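PDB 3QTG: pyruvate kinase from Pyrobaculum aerophilum, which catalyses the last step of glycolysis, the transfer of phosphate from phosphoenolpyruvate to ADP to give pyruvate and ATP. Local coordinates for residues S191-A205 and L221-T233. Numbering follows the deposited sequence.
Sequences SPIRDNIDYVAISLA and LGFQSQVAVKIET
Lys230 NZ donates to Ser203 OG over 2.6 Å at the C-terminal ends of two neighbouring parallel strands of the TIM barrel. The strands, 199-202 and 226-231, form a beta-alpha-beta unit with helix 208-220. As in related pyruvate kinases, Lys230 probably stabilises the transition state and Glu232 probably binds magnesium. The lysine chain doubles back, which brings its amine to the serine and to a salt bridge with Asp80. Glu232 OE2 lies 2.4 Å from Leu204 N, too short to be trusted as a bond length.

Five backbone bonds join the strands, from Gln226 N to Asp198 O up to Lys230 N to Ile202 O. Just before them, Ser225 OG donates to Ile197 O, at a modelled 2.5 Å that is suspiciously short. A water bridges Arg194 O, Ile197 O and Gln224 N.

On one side of the sheet Ile202 CD1 presses on Val227 CG1 at 3.3 Å, a tight fit. On the other, Gln226 CB and CG lie alongside the Tyr199 ring, whose OH bonds to Ser411 O.

At the N-terminal end, Arg194 CB makes a CH-pi contact over the ring centre, 3.5 Å from the Phe223 centroid and 8° off the normal. A glycine in its place would probably leave this face of Phe223 without its cover. Arg194 turns CG between its backbone N and carbonyl carbon (chi1 59°), and NH1 bonds back to Ser191 O at 2.8 Å.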
loop_
_atom_site.group_PDB
_atom_site.type_symbol
_atom_site.label_atom_id
_atom_site.label_comp_id
_atom_site.label_asym_id
_atom_site.label_seq_id
_atom_site.Cartn_x
_atom_site.Cartn_y
_atom_site.Cartn_z
ATOM N N SER A 191 44.231 -26.094 13.009
ATOM C CA SER A 191 43.448 -27.259 12.574
ATOM C C SER A 191 43.214 -28.407 13.567
ATOM O O SER A 191 42.200 -29.098 13.441
ATOM C CB SER A 191 44.006 -27.823 11.262
ATOM O OG SER A 191 43.744 -26.918 10.198
ATOM N N PRO A 192 44.137 -28.640 14.533
ATOM C CA PRO A 192 43.775 -29.629 15.571
ATOM C C PRO A 192 42.513 -29.284 16.397
ATOM O O PRO A 192 41.859 -30.191 16.915
ATOM C CB PRO A 192 45.015 -29.665 16.474
ATOM C CG PRO A 192 46.138 -29.162 15.606
ATOM C CD PRO A 192 45.509 -28.126 14.727
ATOM N N ILE A 193 42.170 -28.000 16.504
ATOM C CA ILE A 193 40.990 -27.568 17.288
ATOM C C ILE A 193 39.859 -27.001 16.398
ATOM O O ILE A 193 39.021 -26.206 16.833
ATOM C CB ILE A 193 41.397 -26.590 18.435
ATOM C CG1 ILE A 193 42.113 -25.354 17.880
ATOM C CG2 ILE A 193 42.323 -27.309 19.436
ATOM C CD1 ILE A 193 42.029 -24.148 18.777
ATOM N N ARG A 194 39.846 -27.455 15.151
ATOM C CA ARG A 194 38.943 -26.950 14.137
ATOM C C ARG A 194 37.470 -27.204 14.435
ATOM O O ARG A 194 36.602 -26.498 13.908
ATOM C CB ARG A 194 39.293 -27.561 12.785
ATOM C CG ARG A 194 39.219 -29.071 12.781
ATOM C CD ARG A 194 39.401 -29.598 11.398
ATOM N NE ARG A 194 39.339 -31.057 11.346
ATOM C CZ ARG A 194 40.398 -31.840 11.519
ATOM N NH1 ARG A 194 41.577 -31.301 11.773
ATOM N NH2 ARG A 194 40.276 -33.156 11.446
ATOM N N ASP A 195 37.183 -28.217 15.257
ATOM C CA ASP A 195 35.803 -28.556 15.564
ATOM C C ASP A 195 35.176 -27.549 16.555
ATOM O O ASP A 195 33.959 -27.480 16.718
ATOM C CB ASP A 195 35.686 -30.022 16.021
ATOM C CG ASP A 195 35.670 -31.010 14.833
ATOM O OD1 ASP A 195 35.376 -30.583 13.682
ATOM O OD2 ASP A 195 35.945 -32.211 15.040
ATOM N N ASN A 196 36.036 -26.756 17.185
ATOM C CA ASN A 196 35.610 -25.735 18.122
ATOM C C ASN A 196 35.534 -24.333 17.523
ATOM O O ASN A 196 35.309 -23.366 18.243
ATOM C CB ASN A 196 36.523 -25.749 19.345
ATOM C CG ASN A 196 35.958 -26.575 20.467
ATOM O OD1 ASN A 196 34.841 -26.332 20.924
ATOM N ND2 ASN A 196 36.728 -27.560 20.927
ATOM N N ILE A 197 35.702 -24.233 16.208
ATOM C CA ILE A 197 35.693 -22.937 15.528
ATOM C C ILE A 197 34.454 -22.754 14.623
ATOM O O ILE A 197 34.252 -23.494 13.649
ATOM C CB ILE A 197 36.978 -22.697 14.727
ATOM C CG1 ILE A 197 38.206 -22.785 15.646
ATOM C CG2 ILE A 197 36.933 -21.341 14.068
ATOM C CD1 ILE A 197 39.482 -22.613 14.922
ATOM N N ASP A 198 33.657 -21.744 14.950
ATOM C CA ASP A 198 32.327 -21.587 14.378
ATOM C C ASP A 198 32.322 -20.649 13.171
ATOM O O ASP A 198 31.563 -20.852 12.234
ATOM C CB ASP A 198 31.361 -21.123 15.476
ATOM C CG ASP A 198 31.413 -22.041 16.728
ATOM O OD1 ASP A 198 31.235 -23.277 16.572
ATOM O OD2 ASP A 198 31.637 -21.534 17.857
ATOM N N TYR A 199 33.191 -19.647 13.186
ATOM C CA TYR A 199 33.282 -18.674 12.094
ATOM C C TYR A 199 34.728 -18.365 11.796
ATOM O O TYR A 199 35.540 -18.257 12.710
ATOM C CB TYR A 199 32.599 -17.362 12.487
ATOM C CG TYR A 199 31.092 -17.443 12.582
ATOM C CD1 TYR A 199 30.284 -17.006 11.524
ATOM C CD2 TYR A 199 30.470 -17.953 13.730
ATOM C CE1 TYR A 199 28.894 -17.084 11.611
ATOM C CE2 TYR A 199 29.098 -18.035 13.821
ATOM C CZ TYR A 199 28.316 -17.602 12.758
ATOM O OH TYR A 199 26.948 -17.666 12.857
ATOM N N VAL A 200 35.028 -18.208 10.513
ATOM C CA VAL A 200 36.331 -17.756 10.039
ATOM C C VAL A 200 36.109 -16.456 9.282
ATOM O O VAL A 200 35.381 -16.432 8.287
ATOM C CB VAL A 200 36.976 -18.792 9.063
ATOM C CG1 VAL A 200 38.132 -18.175 8.263
ATOM C CG2 VAL A 200 37.423 -20.025 9.807
ATOM N N ALA A 201 36.732 -15.384 9.746
ATOM C CA ALA A 201 36.539 -14.090 9.120
ATOM C C ALA A 201 37.689 -13.763 8.140
ATOM O O ALA A 201 38.858 -13.817 8.508
ATOM C CB ALA A 201 36.348 -13.008 10.182
ATOM N N ILE A 202 37.330 -13.479 6.888
ATOM C CA ILE A 202 38.276 -13.232 5.789
ATOM C C ILE A 202 38.554 -11.740 5.682
ATOM O O ILE A 202 37.614 -10.937 5.616
ATOM C CB ILE A 202 37.684 -13.631 4.422
ATOM C CG1 ILE A 202 37.307 -15.092 4.387
ATOM C CG2 ILE A 202 38.682 -13.354 3.281
ATOM C CD1 ILE A 202 36.638 -15.457 3.084
ATOM N N SER A 203 39.839 -11.383 5.629
ATOM C CA SER A 203 40.255 -9.996 5.395
ATOM C C SER A 203 40.559 -9.709 3.931
ATOM O O SER A 203 41.139 -10.529 3.245
ATOM C CB SER A 203 41.462 -9.636 6.265
ATOM O OG SER A 203 41.120 -9.746 7.645
ATOM N N LEU A 204 40.138 -8.547 3.457
ATOM C CA LEU A 204 40.583 -7.993 2.168
ATOM C C LEU A 204 40.173 -8.778 0.925
ATOM O O LEU A 204 40.826 -8.665 -0.117
ATOM C CB LEU A 204 42.112 -7.716 2.160
ATOM C CG LEU A 204 42.674 -6.750 3.216
ATOM C CD1 LEU A 204 44.226 -6.673 3.180
ATOM C CD2 LEU A 204 42.060 -5.349 3.087
ATOM N N ALA A 205 39.098 -9.560 1.029
ATOM C CA ALA A 205 38.497 -10.197 -0.136
ATOM C C ALA A 205 37.818 -9.142 -1.006
ATOM O O ALA A 205 37.265 -8.166 -0.496
ATOM C CB ALA A 205 37.499 -11.256 0.307
ATOM N N LEU A 221 40.946 -28.756 4.988
ATOM C CA LEU A 221 41.546 -28.878 6.315
ATOM C C LEU A 221 40.583 -29.430 7.358
ATOM O O LEU A 221 40.931 -29.550 8.531
ATOM C CB LEU A 221 42.122 -27.532 6.761
ATOM C CG LEU A 221 43.379 -27.071 6.032
ATOM C CD1 LEU A 221 43.688 -25.625 6.369
ATOM C CD2 LEU A 221 44.579 -27.991 6.355
ATOM N N GLY A 222 39.382 -29.783 6.914
ATOM C CA GLY A 222 38.366 -30.389 7.781
ATOM C C GLY A 222 37.570 -29.427 8.655
ATOM O O GLY A 222 36.916 -29.855 9.599
ATOM N N PHE A 223 37.633 -28.130 8.366
ATOM C CA PHE A 223 36.799 -27.167 9.084
ATOM C C PHE A 223 35.350 -27.284 8.646
ATOM O O PHE A 223 35.068 -27.557 7.474
ATOM C CB PHE A 223 37.268 -25.729 8.848
ATOM C CG PHE A 223 38.481 -25.343 9.645
ATOM C CD1 PHE A 223 39.751 -25.783 9.266
ATOM C CD2 PHE A 223 38.358 -24.536 10.769
ATOM C CE1 PHE A 223 40.875 -25.422 9.992
ATOM C CE2 PHE A 223 39.481 -24.169 11.504
ATOM C CZ PHE A 223 40.748 -24.615 11.107
ATOM N N GLN A 224 34.438 -27.064 9.590
ATOM C CA GLN A 224 33.016 -26.905 9.272
ATOM C C GLN A 224 32.543 -25.549 9.790
ATOM O O GLN A 224 31.684 -25.463 10.660
ATOM C CB GLN A 224 32.189 -28.043 9.873
ATOM C CG GLN A 224 32.541 -29.418 9.320
ATOM C CD GLN A 224 32.049 -30.553 10.200
ATOM O OE1 GLN A 224 32.711 -31.584 10.324
ATOM N NE2 GLN A 224 30.895 -30.366 10.821
ATOM N N SER A 225 33.128 -24.488 9.254
ATOM C CA SER A 225 32.893 -23.147 9.761
ATOM C C SER A 225 32.139 -22.275 8.764
ATOM O O SER A 225 32.228 -22.492 7.552
ATOM C CB SER A 225 34.223 -22.515 10.142
ATOM O OG SER A 225 34.774 -23.205 11.258
ATOM N N GLN A 226 31.378 -21.306 9.280
ATOM C CA GLN A 226 30.732 -20.295 8.436
ATOM C C GLN A 226 31.815 -19.317 8.023
ATOM O O GLN A 226 32.704 -19.019 8.817
ATOM C CB GLN A 226 29.669 -19.540 9.231
ATOM C CG GLN A 226 28.513 -20.402 9.710
ATOM C CD GLN A 226 27.628 -20.827 8.563
ATOM O OE1 GLN A 226 27.551 -22.001 8.231
ATOM N NE2 GLN A 226 26.976 -19.871 7.936
ATOM N N VAL A 227 31.747 -18.822 6.794
ATOM C CA VAL A 227 32.716 -17.842 6.315
ATOM C C VAL A 227 32.151 -16.418 6.405
ATOM O O VAL A 227 31.164 -16.075 5.750
ATOM C CB VAL A 227 33.202 -18.168 4.893
ATOM C CG1 VAL A 227 34.179 -17.140 4.431
ATOM C CG2 VAL A 227 33.864 -19.538 4.888
ATOM N N ALA A 228 32.790 -15.607 7.240
ATOM C CA ALA A 228 32.391 -14.218 7.434
ATOM C C ALA A 228 33.296 -13.336 6.587
ATOM O O ALA A 228 34.530 -13.465 6.631
ATOM C CB ALA A 228 32.465 -13.851 8.912
ATOM N N VAL A 229 32.691 -12.481 5.770
ATOM C CA VAL A 229 33.437 -11.652 4.832
ATOM C C VAL A 229 33.432 -10.199 5.278
ATOM O O VAL A 229 32.390 -9.558 5.336
ATOM C CB VAL A 229 32.893 -11.774 3.405
ATOM C CG1 VAL A 229 33.630 -10.802 2.428
ATOM C CG2 VAL A 229 32.961 -13.243 2.917
ATOM N N LYS A 230 34.621 -9.694 5.605
ATOM C CA LYS A 230 34.788 -8.300 6.003
ATOM C C LYS A 230 34.802 -7.396 4.796
ATOM O O LYS A 230 35.443 -7.700 3.797
ATOM C CB LYS A 230 36.065 -8.115 6.816
ATOM C CG LYS A 230 36.141 -9.076 7.982
ATOM C CD LYS A 230 36.680 -8.416 9.237
ATOM C CE LYS A 230 38.156 -8.099 9.114
ATOM N NZ LYS A 230 38.947 -9.349 9.093
ATOM N N ILE A 231 34.059 -6.298 4.882
ATOM C CA ILE A 231 34.068 -5.282 3.838
ATOM C C ILE A 231 34.970 -4.155 4.369
ATOM O O ILE A 231 34.602 -3.431 5.303
ATOM C CB ILE A 231 32.633 -4.816 3.494
ATOM C CG1 ILE A 231 31.716 -6.038 3.244
ATOM C CG2 ILE A 231 32.637 -3.870 2.303
ATOM C CD1 ILE A 231 32.017 -6.855 1.974
ATOM N N GLU A 232 36.158 -4.057 3.773
ATOM C CA GLU A 232 37.275 -3.287 4.325
ATOM C C GLU A 232 37.777 -2.219 3.367
ATOM O O GLU A 232 38.514 -1.323 3.769
ATOM C CB GLU A 232 38.460 -4.219 4.663
ATOM C CG GLU A 232 38.337 -4.995 5.941
ATOM C CD GLU A 232 39.214 -6.237 5.958
ATOM O OE1 GLU A 232 39.985 -6.420 6.919
ATOM O OE2 GLU A 232 39.150 -7.035 5.006
ATOM N N THR A 233 37.392 -2.298 2.102
ATOM C CA THR A 233 37.993 -1.426 1.099
ATOM C C THR A 233 37.001 -0.918 0.090
ATOM O O THR A 233 35.897 -1.445 -0.057
ATOM C CB THR A 233 39.076 -2.150 0.287
ATOM O OG1 THR A 233 38.465 -3.144 -0.543
ATOM C CG2 THR A 233 40.159 -2.776 1.186
HETATM O O HOH W 1 34.905 -26.070 12.025
HETATM O O HOH W 2 37.219 -9.895 3.342
HETATM O O HOH W 3 37.345 -6.281 1.991
#